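Local coordinates for metallophosphoesterase TT1561-like domain-containing protein (PDB 2YVT), which is of unknown function but belongs to the calcineurin-like metallophosphoesterase superfamily and so probably hydrolyses phosphate esters with the help of bound metal ions, at residues 140-145 / 153-158; 182-187 / 202-207. All blocks are in the same frame, centred on the assembly; numbering follows the deposited sequence.

How the contacts relate
Contact 1 is the more buried of the two and joins two parallel strands, 142-144 and 155-157, in the larger mixed sheet; contact 2 lies partly buried beside it, where the loop 182-187 meets the first turns of helix 202-211. Their chemistry follows from this: backbone hydrogen bonds and an ion pair hold 140-145 to 153-158, whereas 182-187 meets 202-207 in two parts, V204 packing on T182 and P184, and I185 meeting N205. Helix 202-211 serves both, since I207 and V204 also touch L143. The contacts meet directly: T182 OG1 bonds L143 N at 2.9 Å, and R158 NH1 bonds T206 OG1, both probable hydrogen bonds.

Contact 1 (140-145 / 153-158); sequences GGLLTE and VLKYPR
A parallel pair of short strands, 142-144 and 155-157, sits in the larger mixed sheet of this calcineurin-like fold, and three backbone hydrogen bonds join L142 and T144 to L154 and Y156. L142 N reaches L154 O at 2.9 Å, L142 O receives Y156 N, and T144 N gives to Y156 O. The last carbonyl is gripped twice: T144 OG1 also donates to Y156 O at 3.0 Å, coming from above the carbonyl plane, 57° out of it. A chi1 of 70° sets that hydroxyl between backbone N and carbonyl carbon; a hydroxyl suits the place because it can donate to Y156 O and accept from E147 N. Glycine suits position G141 because its phi is positive, and because its CA lies at the edge of the Y156 ring, where a CB would clash with CE2. On the face of the sheet that carries L143 and Y156, L143 CD2 rests 3.9 Å from Y156 CB. The Y156 hydroxyl bonds E150 and H124. On the other face L142 and K155 lie side by side, CD2 to CE 4.1 Å, while the extended lysine carries its amine to E53 and E147.

Just past the strands, R158 at the start of helix 158-164 grips E145 side-on: NE meets OE1 at 2.7 Å and NH2 meets OE2 at 2.8 Å. Both oxygens use their syn lone pairs, and the carboxylate and guanidinium planes are 7° apart. Replacing R158 with an alanine would probably leave the E145 carboxylate without its charge partner and T206 OG1 without the bond from NH1. The chemistry thus pairs a backbone bond pattern set by the strands with a specific two-nitrogen salt bridge beyond their end.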
loop_
_atom_site.group_PDB
_atom_site.type_symbol
_atom_site.label_atom_id
_atom_site.label_comp_id
_atom_site.label_asym_id
_atom_site.label_seq_id
_atom_site.Cartn_x
_atom_site.Cartn_y
_atom_site.Cartn_z
ATOM N N GLY A 140 -1.848 3.268 5.049
ATOM C CA GLY A 140 -0.522 2.692 4.863
ATOM C C GLY A 140 0.280 2.492 6.135
ATOM O O GLY A 140 -0.227 2.645 7.255
ATOM N N GLY A 141 1.541 2.129 5.954
ATOM C CA GLY A 141 2.431 1.890 7.079
ATOM C C GLY A 141 2.242 0.530 7.716
ATOM O O GLY A 141 1.286 -0.189 7.415
ATOM N N LEU A 142 3.164 0.184 8.607
ATOM C CA LEU A 142 3.077 -1.064 9.364
ATOM C C LEU A 142 2.111 -0.863 10.517
ATOM O O LEU A 142 2.333 -0.015 11.378
ATOM C CB LEU A 142 4.455 -1.464 9.889
ATOM C CG LEU A 142 4.524 -2.872 10.485
ATOM C CD1 LEU A 142 4.359 -3.947 9.405
ATOM C CD2 LEU A 142 5.836 -3.042 11.227
ATOM N N LEU A 143 1.032 -1.639 10.523
ATOM C CA LEU A 143 0.041 -1.551 11.600
ATOM C C LEU A 143 0.445 -2.551 12.672
ATOM O O LEU A 143 0.770 -3.712 12.379
ATOM C CB LEU A 143 -1.379 -1.793 11.073
ATOM C CG LEU A 143 -1.746 -0.945 9.842
ATOM C CD1 LEU A 143 -3.211 -1.095 9.468
ATOM C CD2 LEU A 143 -1.362 0.543 10.024
ATOM N N THR A 144 0.480 -2.055 13.902
ATOM C CA THR A 144 1.047 -2.764 15.040
ATOM C C THR A 144 0.138 -2.582 16.237
ATOM O O THR A 144 -0.808 -1.793 16.205
ATOM C CB THR A 144 2.430 -2.188 15.442
ATOM O OG1 THR A 144 2.257 -0.879 16.008
ATOM C CG2 THR A 144 3.388 -2.120 14.247
ATOM N N GLU A 145 0.451 -3.284 17.319
ATOM C CA GLU A 145 -0.328 -3.128 18.534
ATOM C C GLU A 145 -0.025 -1.820 19.245
ATOM O O GLU A 145 -0.952 -1.152 19.697
ATOM C CB GLU A 145 -0.141 -4.321 19.477
ATOM C CG GLU A 145 -0.692 -5.625 18.893
ATOM C CD GLU A 145 -2.188 -5.573 18.580
ATOM O OE1 GLU A 145 -2.889 -4.648 19.042
ATOM O OE2 GLU A 145 -2.672 -6.459 17.845
ATOM N N VAL A 153 10.187 5.797 9.867
ATOM C CA VAL A 153 9.394 4.728 9.261
ATOM C C VAL A 153 7.936 5.114 9.481
ATOM O O VAL A 153 7.655 6.037 10.252
ATOM C CB VAL A 153 9.652 3.329 9.916
ATOM C CG1 VAL A 153 10.988 2.737 9.462
ATOM C CG2 VAL A 153 9.545 3.386 11.446
ATOM N N LEU A 154 7.013 4.413 8.823
ATOM C CA LEU A 154 5.588 4.573 9.107
ATOM C C LEU A 154 5.086 3.357 9.875
ATOM O O LEU A 154 4.989 2.260 9.323
ATOM C CB LEU A 154 4.764 4.723 7.822
ATOM C CG LEU A 154 5.093 5.831 6.833
ATOM C CD1 LEU A 154 3.946 5.924 5.821
ATOM C CD2 LEU A 154 5.301 7.143 7.575
ATOM N N LYS A 155 4.787 3.564 11.152
ATOM C CA LYS A 155 4.203 2.528 12.010
ATOM C C LYS A 155 3.044 3.140 12.790
ATOM O O LYS A 155 3.144 4.267 13.279
ATOM C CB LYS A 155 5.239 1.973 13.000
ATOM C CG LYS A 155 6.434 1.275 12.368
ATOM C CD LYS A 155 7.200 0.505 13.449
ATOM C CE LYS A 155 8.347 -0.301 12.884
ATOM N NZ LYS A 155 9.080 -1.023 13.966
ATOM N N TYR A 156 1.938 2.409 12.891
ATOM C CA TYR A 156 0.757 2.905 13.592
ATOM C C TYR A 156 0.254 1.874 14.587
ATOM O O TYR A 156 0.335 0.673 14.325
ATOM C CB TYR A 156 -0.347 3.245 12.598
ATOM C CG TYR A 156 0.037 4.382 11.692
ATOM C CD1 TYR A 156 -0.084 5.700 12.126
ATOM C CD2 TYR A 156 0.551 4.144 10.412
ATOM C CE1 TYR A 156 0.283 6.764 11.311
ATOM C CE2 TYR A 156 0.925 5.217 9.572
ATOM C CZ TYR A 156 0.783 6.521 10.041
ATOM O OH TYR A 156 1.146 7.585 9.255
ATOM N N PRO A 157 -0.255 2.340 15.738
ATOM C CA PRO A 157 -0.797 1.451 16.768
ATOM C C PRO A 157 -2.293 1.237 16.601
ATOM O O PRO A 157 -2.983 2.106 16.057
ATOM C CB PRO A 157 -0.537 2.240 18.050
ATOM C CG PRO A 157 -0.697 3.673 17.630
ATOM C CD PRO A 157 -0.267 3.751 16.174
ATOM N N ARG A 158 -2.784 0.100 17.098
ATOM C CA ARG A 158 -4.190 -0.282 16.968
ATOM C C ARG A 158 -5.152 0.841 17.356
ATOM O O ARG A 158 -6.080 1.151 16.610
ATOM C CB ARG A 158 -4.484 -1.536 17.816
ATOM C CG ARG A 158 -5.940 -1.944 17.849
ATOM C CD ARG A 158 -6.158 -3.124 18.807
ATOM N NE ARG A 158 -5.485 -4.345 18.350
ATOM C CZ ARG A 158 -6.089 -5.328 17.687
ATOM N NH1 ARG A 158 -7.380 -5.227 17.384
ATOM N NH2 ARG A 158 -5.396 -6.402 17.312
#

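Contact 2 (182-187 / 202-207); sequences TPPIGE and AVVNTI
V204 and T182 cross obliquely where the loop that follows strand 175-180 passes under the start of helix 202-211, and the valine's two methyls divide the work between them. CG2 faces the threonine, 3.9 Å from T182 CG2 and 3.3 Å from T182 O. CG1 turns to the proline, lying 3.8 Å from P184 CD, again at an oblique angle. The split follows from chi1 of -177°, which puts CG1 anti to the backbone N and CG2 beside it. With its CB directed at the loop, a beta-branched residue suits this place: it offers two short methyls to a backbone only 4.7 Å away, CA to CA, at P184. Proline suits the loop in turn, for its ring gives a rigid apolar surface and its nitrogen has no hydrogen that would need an acceptor beneath the valine; on another side P184 touches V218 of strand 215-218.

T182 divides its branches in the same manner. Its methyl meets V204, whereas OG1 is held by the neighbouring strand at G141 and L143. Farther out, the I185 and N205 side chains cross at about a right angle, and I185 CG1 comes within 3.9 Å of A202 N, so the isoleucine borders the first residue of the helix.

At V204 the contact is apolar packing, and it has a polar cost: T182 O is buried beneath the valine methyls and finds no partner in the model, so shape fit rather than hydrogen bonding appears to seat the valine on this part of the loop.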
loop_
_atom_site.group_PDB
_atom_site.type_symbol
_atom_site.label_atom_id
_atom_site.label_comp_id
_atom_site.label_asym_id
_atom_site.label_seq_id
_atom_site.Cartn_x
_atom_site.Cartn_y
_atom_site.Cartn_z
ATOM N N THR A 182 -0.232 -3.275 5.454
ATOM C CA THR A 182 -0.179 -4.434 6.337
ATOM C C THR A 182 -1.324 -5.406 6.051
ATOM O O THR A 182 -2.488 -4.998 6.035
ATOM C CB THR A 182 -0.228 -3.991 7.801
ATOM O OG1 THR A 182 0.828 -3.069 8.043
ATOM C CG2 THR A 182 -0.067 -5.179 8.739
ATOM N N PRO A 183 -0.993 -6.692 5.815
ATOM C CA PRO A 183 -2.042 -7.683 5.617
ATOM C C PRO A 183 -2.589 -8.235 6.935
ATOM O O PRO A 183 -1.924 -8.138 7.973
ATOM C CB PRO A 183 -1.320 -8.803 4.855
ATOM C CG PRO A 183 0.088 -8.755 5.378
ATOM C CD PRO A 183 0.358 -7.284 5.695
ATOM N N PRO A 184 -3.791 -8.820 6.889
ATOM C CA PRO A 184 -4.293 -9.533 8.056
ATOM C C PRO A 184 -3.613 -10.885 8.190
ATOM O O PRO A 184 -2.994 -11.368 7.237
ATOM C CB PRO A 184 -5.762 -9.762 7.707
ATOM C CG PRO A 184 -5.757 -9.902 6.210
ATOM C CD PRO A 184 -4.725 -8.902 5.749
ATOM N N ILE A 185 -3.754 -11.499 9.364
ATOM C CA ILE A 185 -3.374 -12.898 9.555
ATOM C C ILE A 185 -4.249 -13.782 8.663
ATOM O O ILE A 185 -5.478 -13.727 8.730
ATOM C CB ILE A 185 -3.544 -13.335 11.037
ATOM C CG1 ILE A 185 -2.853 -12.356 12.004
ATOM C CG2 ILE A 185 -3.066 -14.779 11.231
ATOM C CD1 ILE A 185 -1.347 -12.221 11.836
ATOM N N GLY A 186 -3.606 -14.584 7.819
ATOM C CA GLY A 186 -4.316 -15.475 6.916
ATOM C C GLY A 186 -3.454 -16.654 6.519
ATOM O O GLY A 186 -2.257 -16.692 6.812
ATOM N N GLU A 187 -4.061 -17.618 5.842
ATOM C CA GLU A 187 -3.323 -18.807 5.413
ATOM C C GLU A 187 -2.218 -18.457 4.416
ATOM O O GLU A 187 -1.121 -19.033 4.456
ATOM C CB GLU A 187 -4.288 -19.827 4.808
ATOM C CG GLU A 187 -3.641 -21.161 4.459
ATOM C CD GLU A 187 -4.634 -22.207 3.994
ATOM O OE1 GLU A 187 -5.852 -21.930 3.976
ATOM O OE2 GLU A 187 -4.185 -23.326 3.646
ATOM N N ALA A 202 -2.997 -8.763 13.490
ATOM C CA ALA A 202 -4.357 -8.929 13.992
ATOM C C ALA A 202 -5.125 -7.621 13.942
ATOM O O ALA A 202 -6.352 -7.618 13.945
ATOM C CB ALA A 202 -4.328 -9.461 15.419
ATOM N N VAL A 203 -4.402 -6.499 13.901
ATOM C CA VAL A 203 -5.062 -5.202 13.791
ATOM C C VAL A 203 -5.881 -5.162 12.507
ATOM O O VAL A 203 -6.996 -4.638 12.481
ATOM C CB VAL A 203 -4.046 -4.041 13.822
ATOM C CG1 VAL A 203 -4.730 -2.729 13.484
ATOM C CG2 VAL A 203 -3.383 -3.970 15.191
ATOM N N VAL A 204 -5.336 -5.747 11.443
ATOM C CA VAL A 204 -6.011 -5.716 10.154
ATOM C C VAL A 204 -7.207 -6.683 10.137
ATOM O O VAL A 204 -8.250 -6.363 9.575
ATOM C CB VAL A 204 -5.025 -5.941 8.982
ATOM C CG1 VAL A 204 -5.747 -5.831 7.658
ATOM C CG2 VAL A 204 -3.906 -4.893 9.051
ATOM N N ASN A 205 -7.085 -7.843 10.781
ATOM C CA ASN A 205 -8.273 -8.708 10.919
ATOM C C ASN A 205 -9.375 -7.945 11.626
ATOM O O ASN A 205 -10.549 -8.052 11.273
ATOM C CB ASN A 205 -7.965 -9.995 11.693
ATOM C CG ASN A 205 -6.969 -10.869 10.979
ATOM O OD1 ASN A 205 -7.314 -11.924 10.418
ATOM N ND2 ASN A 205 -5.731 -10.435 10.974
ATOM N N THR A 206 -8.974 -7.163 12.625
ATOM C CA THR A 206 -9.912 -6.384 13.414
ATOM C C THR A 206 -10.560 -5.270 12.586
ATOM O O THR A 206 -11.779 -5.101 12.641
ATOM C CB THR A 206 -9.248 -5.836 14.692
ATOM O OG1 THR A 206 -8.690 -6.921 15.452
ATOM C CG2 THR A 206 -10.255 -5.094 15.545
ATOM N N ILE A 207 -9.754 -4.534 11.812
ATOM C CA ILE A 207 -10.282 -3.518 10.891
ATOM C C ILE A 207 -11.272 -4.130 9.911
ATOM O O ILE A 207 -12.316 -3.559 9.626
ATOM C CB ILE A 207 -9.184 -2.877 9.995
ATOM C CG1 ILE A 207 -8.076 -2.208 10.800
ATOM C CG2 ILE A 207 -9.825 -1.889 9.004
ATOM C CD1 ILE A 207 -6.932 -1.732 9.909
#